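Lysyl-trna-dependent l-ysyl-phosphatidylgycerol synthase (Bacillus licheniformis, PDB 4V36) probably transfers lysine from lysyl-tRNA to the membrane lipid phosphatidylglycerol, a lipid modification linked to bacterial resistance. Local coordinates at residues 31-34 with 35-38; 43-47 with 48-52. All blocks are in the same frame, centred on the assembly; numbering follows the deposited sequence.

Contact 1 (31-34 with 35-38); sequences LSHL and GFLG
Ser32 makes the first link, accepting Gly35 N at its carbonyl O, 3.1 Å away. Gln53 NE2 bonds the same oxygen, so two donors hold it. The hydroxyl of Ser32 turns to Asn29 N and Ser68 OG instead.

His33 repeats the backbone step, its O taking Phe36 N at 3.2 Å. The two rings then meet obliquely, with planes at 59°. Phe36 CD2 lies over one face of the imidazole, 3.5 Å from His33 CD2. His33 O lies at the edge of the Phe36 ring, near its plane, 3.1 Å from Phe36 CD2. His33 CG is anti to the backbone N (chi1 -168°) and lies beside the carbonyl carbon, which brings the imidazole round to Phe36 although the side chain starts out away from it.

Leu34 gives the third bond, Leu37 N to Leu34 O at 3.3 Å. Its side chain runs alongside that of Leu37, pointing the same way, with Leu34 CD2 4.0 Å from Leu37 CD1. Lys40 NZ adds a second donor to Leu34 O.

Three successive i+3 to i bonds make a short 3-10 helix, and it is buried. Phe36 packs on Leu19, Glu20 and Leu23 of helix 16-25. Leu34 rests on Leu64 of strand 60-69. Tyr190 of helix 188-191 touches His33, Leu34, Phe36 and Leu37.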
loop_
_atom_site.group_PDB
_atom_site.type_symbol
_atom_site.label_atom_id
_atom_site.label_comp_id
_atom_site.label_asym_id
_atom_site.label_seq_id
_atom_site.Cartn_x
_atom_site.Cartn_y
_atom_site.Cartn_z
ATOM N N LEU A 31 -1.536 -1.649 -5.920
ATOM C CA LEU A 31 -2.682 -1.343 -5.072
ATOM C C LEU A 31 -3.903 -2.187 -5.428
ATOM O O LEU A 31 -4.996 -1.960 -4.908
ATOM C CB LEU A 31 -3.027 0.143 -5.177
ATOM C CG LEU A 31 -1.875 1.113 -4.902
ATOM C CD1 LEU A 31 -2.257 2.530 -5.301
ATOM C CD2 LEU A 31 -1.465 1.061 -3.438
ATOM N N SER A 32 -3.710 -3.161 -6.310
ATOM C CA SER A 32 -4.810 -3.990 -6.797
ATOM C C SER A 32 -5.412 -4.869 -5.703
ATOM O O SER A 32 -6.627 -5.064 -5.651
ATOM C CB SER A 32 -4.338 -4.868 -7.958
ATOM O OG SER A 32 -3.870 -4.081 -9.037
ATOM N N HIS A 33 -4.557 -5.394 -4.831
ATOM C CA HIS A 33 -4.996 -6.315 -3.787
ATOM C C HIS A 33 -5.906 -5.633 -2.769
ATOM O O HIS A 33 -6.689 -6.293 -2.087
ATOM C CB HIS A 33 -3.788 -6.933 -3.080
ATOM C CG HIS A 33 -4.136 -8.086 -2.190
ATOM N ND1 HIS A 33 -4.124 -7.997 -0.814
ATOM C CD2 HIS A 33 -4.509 -9.355 -2.481
ATOM C CE1 HIS A 33 -4.472 -9.161 -0.297
ATOM N NE2 HIS A 33 -4.712 -10.003 -1.286
ATOM N N LEU A 34 -5.808 -4.311 -2.675
ATOM C CA LEU A 34 -6.612 -3.549 -1.724
ATOM C C LEU A 34 -8.097 -3.557 -2.083
ATOM O O LEU A 34 -8.935 -3.115 -1.296
ATOM C CB LEU A 34 -6.106 -2.109 -1.635
ATOM C CG LEU A 34 -4.743 -1.950 -0.961
ATOM C CD1 LEU A 34 -4.311 -0.496 -0.955
ATOM C CD2 LEU A 34 -4.785 -2.510 0.450
ATOM N N GLY A 35 -8.417 -4.062 -3.269
ATOM C CA GLY A 35 -9.799 -4.174 -3.699
ATOM C C GLY A 35 -10.567 -5.238 -2.935
ATOM O O GLY A 35 -11.796 -5.283 -2.986
ATOM N N PHE A 36 -9.845 -6.094 -2.218
ATOM C CA PHE A 36 -10.475 -7.157 -1.444
ATOM C C PHE A 36 -10.960 -6.657 -0.086
ATOM O O PHE A 36 -11.508 -7.424 0.706
ATOM C CB PHE A 36 -9.511 -8.330 -1.255
ATOM C CG PHE A 36 -9.193 -9.064 -2.527
ATOM C CD1 PHE A 36 -10.150 -9.856 -3.141
ATOM C CD2 PHE A 36 -7.938 -8.970 -3.103
ATOM C CE1 PHE A 36 -9.862 -10.534 -4.311
ATOM C CE2 PHE A 36 -7.643 -9.647 -4.272
ATOM C CZ PHE A 36 -8.606 -10.430 -4.876
ATOM N N LEU A 37 -10.754 -5.370 0.179
ATOM C CA LEU A 37 -11.235 -4.757 1.412
ATOM C C LEU A 37 -12.729 -4.474 1.320
ATOM O O LEU A 37 -13.408 -4.329 2.335
ATOM C CB LEU A 37 -10.471 -3.467 1.711
ATOM C CG LEU A 37 -9.000 -3.612 2.109
ATOM C CD1 LEU A 37 -8.353 -2.245 2.290
ATOM C CD2 LEU A 37 -8.869 -4.441 3.378
ATOM N N GLY A 38 -13.232 -4.393 0.091
ATOM C CA GLY A 38 -14.646 -4.171 -0.152
ATOM C C GLY A 38 -15.111 -2.762 0.163
ATOM O O GLY A 38 -16.300 -2.529 0.380
#

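Contact 2 (43-47 with 48-52); sequences FYSSD and GNALI
Ser45 OG takes the N-H of Ala50 on the returning strand and, weakly, that of Gly48 in the turn. Ala50 N bonds it at 3.2 Å, with an angle of 141° at the hydrogen. The weak bond from Gly48 N to Ser45 OG is 3.4 Å long. The hydroxyl sits between the backbone N and the carbonyl carbon (chi1 58°), which brings it over the inside of the loop.

Ser45 also uses its backbone. Ser45 N gives Ala50 O a nearly straight bond of 3.1 Å. Its carbonyl O receives Gly48 N at 3.0 Å, which closes a type I turn over Ser46 and Asp47. Gly48 follows with positive phi and turns the chain back. Asp47 OD2 is held from outside by Ser73 OG, and Ser46 OG by Glu80.

Further along, Phe43 and Ile52 form an antiparallel hydrogen-bonded pair. Phe43 N meets Ile52 O at 2.8 Å, and Ile52 N meets Phe43 O at 2.9 Å. Their side chains share the face of the sheet turned to helix 74-87, where the Phe43 ring meets Phe81 edge-to-face.

Tyr44 and Leu51, a non-hydrogen-bonded pair, take the other face. Leu51 CD1 stands 3.5 Å from the Tyr44 ring centroid, almost on the ring normal, in a clear CH-pi contact. Lys18 and Phe22 of helix 16-25 also meet this ring.

The whole is a beta hairpin with a four-residue loop, 46-49, in which a serine side chain stands in for a backbone acceptor. Strand 41-44 is the outermost on one side of the large mixed sheet, with 50-57 next to it. Helices 16-25 and 74-87 pack on the two faces, in a family assigned to the acetyltransferase clan.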
loop_
_atom_site.group_PDB
_atom_site.type_symbol
_atom_site.label_atom_id
_atom_site.label_comp_id
_atom_site.label_asym_id
_atom_site.label_seq_id
_atom_site.Cartn_x
_atom_site.Cartn_y
_atom_site.Cartn_z
ATOM N N PHE A 43 -14.812 -0.320 -11.638
ATOM C CA PHE A 43 -15.244 0.073 -12.973
ATOM C C PHE A 43 -14.474 -0.711 -14.027
ATOM O O PHE A 43 -13.330 -0.385 -14.343
ATOM C CB PHE A 43 -15.057 1.577 -13.187
ATOM C CG PHE A 43 -15.598 2.075 -14.500
ATOM C CD1 PHE A 43 -16.917 2.482 -14.610
ATOM C CD2 PHE A 43 -14.788 2.135 -15.624
ATOM C CE1 PHE A 43 -17.419 2.938 -15.815
ATOM C CE2 PHE A 43 -15.285 2.590 -16.832
ATOM C CZ PHE A 43 -16.602 2.993 -16.927
ATOM N N TYR A 44 -15.103 -1.751 -14.563
ATOM C CA TYR A 44 -14.485 -2.551 -15.612
ATOM C C TYR A 44 -14.732 -1.923 -16.976
ATOM O O TYR A 44 -15.819 -1.412 -17.245
ATOM C CB TYR A 44 -15.021 -3.984 -15.586
ATOM C CG TYR A 44 -14.589 -4.777 -14.373
ATOM C CD1 TYR A 44 -13.409 -5.509 -14.384
ATOM C CD2 TYR A 44 -15.360 -4.796 -13.220
ATOM C CE1 TYR A 44 -13.009 -6.236 -13.278
ATOM C CE2 TYR A 44 -14.968 -5.519 -12.109
ATOM C CZ TYR A 44 -13.791 -6.237 -12.143
ATOM O OH TYR A 44 -13.398 -6.960 -11.041
ATOM N N SER A 45 -13.717 -1.958 -17.831
ATOM C CA SER A 45 -13.841 -1.425 -19.180
ATOM C C SER A 45 -14.730 -2.326 -20.028
ATOM O O SER A 45 -14.928 -3.497 -19.704
ATOM C CB SER A 45 -12.465 -1.272 -19.829
ATOM O OG SER A 45 -11.782 -2.512 -19.875
ATOM N N SER A 46 -15.264 -1.775 -21.113
ATOM C CA SER A 46 -16.106 -2.540 -22.027
ATOM C C SER A 46 -15.311 -3.666 -22.679
ATOM O O SER A 46 -15.865 -4.700 -23.050
ATOM C CB SER A 46 -16.705 -1.625 -23.095
ATOM O OG SER A 46 -15.689 -0.956 -23.821
ATOM N N ASP A 47 -14.005 -3.455 -22.812
ATOM C CA ASP A 47 -13.109 -4.466 -23.355
ATOM C C ASP A 47 -12.993 -5.653 -22.402
ATOM O O ASP A 47 -12.786 -6.789 -22.831
ATOM C CB ASP A 47 -11.729 -3.862 -23.625
ATOM C CG ASP A 47 -10.777 -4.843 -24.274
ATOM O OD1 ASP A 47 -11.249 -5.732 -25.014
ATOM O OD2 ASP A 47 -9.555 -4.723 -24.046
ATOM N N GLY A 48 -13.130 -5.380 -21.108
ATOM C CA GLY A 48 -13.049 -6.416 -20.096
ATOM C C GLY A 48 -11.620 -6.786 -19.754
ATOM O O GLY A 48 -11.365 -7.832 -19.156
ATOM N N ASN A 49 -10.682 -5.924 -20.134
ATOM C CA ASN A 49 -9.266 -6.180 -19.900
ATOM C C ASN A 49 -8.651 -5.230 -18.876
ATOM O O ASN A 49 -7.519 -5.434 -18.435
ATOM C CB ASN A 49 -8.487 -6.087 -21.215
ATOM C CG ASN A 49 -8.904 -7.145 -22.219
ATOM O OD1 ASN A 49 -9.982 -7.730 -22.114
ATOM N ND2 ASN A 49 -8.049 -7.394 -23.204
ATOM N N ALA A 50 -9.395 -4.196 -18.499
ATOM C CA ALA A 50 -8.882 -3.187 -17.577
ATOM C C ALA A 50 -9.878 -2.869 -16.464
ATOM O O ALA A 50 -11.083 -3.065 -16.621
ATOM C CB ALA A 50 -8.516 -1.924 -18.335
ATOM N N LEU A 51 -9.366 -2.370 -15.341
ATOM C CA LEU A 51 -10.199 -2.108 -14.172
ATOM C C LEU A 51 -9.756 -0.873 -13.389
ATOM O O LEU A 51 -8.570 -0.682 -13.125
ATOM C CB LEU A 51 -10.198 -3.326 -13.247
ATOM C CG LEU A 51 -10.846 -3.140 -11.874
ATOM C CD1 LEU A 51 -12.335 -2.865 -12.012
ATOM C CD2 LEU A 51 -10.599 -4.354 -10.997
ATOM N N ILE A 52 -10.724 -0.044 -13.014
ATOM C CA ILE A 52 -10.463 1.116 -12.171
ATOM C C ILE A 52 -11.174 0.988 -10.826
ATOM O O ILE A 52 -12.396 0.837 -10.770
ATOM C CB ILE A 52 -10.900 2.426 -12.856
ATOM C CG1 ILE A 52 -9.888 2.826 -13.931
ATOM C CG2 ILE A 52 -11.043 3.545 -11.834
ATOM C CD1 ILE A 52 -10.185 4.162 -14.578
#

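From the N terminus, helix 16-25 comes first. The chain then makes contact 1, the 3-10 helix within 31-38, in the connection to strand 41-44. The end of that strand opens contact 2, which closes the hairpin to strand 50-57. The two contacts lie in series and neither encloses the other. Their centres are about 16 Å apart, and their nearest atoms about 7 Å. Helix 16-25 joins them indirectly: Leu19 touches Phe36 in the first and Tyr44 and Leu51 in the second. Contact 1 is deep in the chain, with the Leu34 side chain about 7 Å from the bound lysine amide. Contact 2 is at the sheet edge.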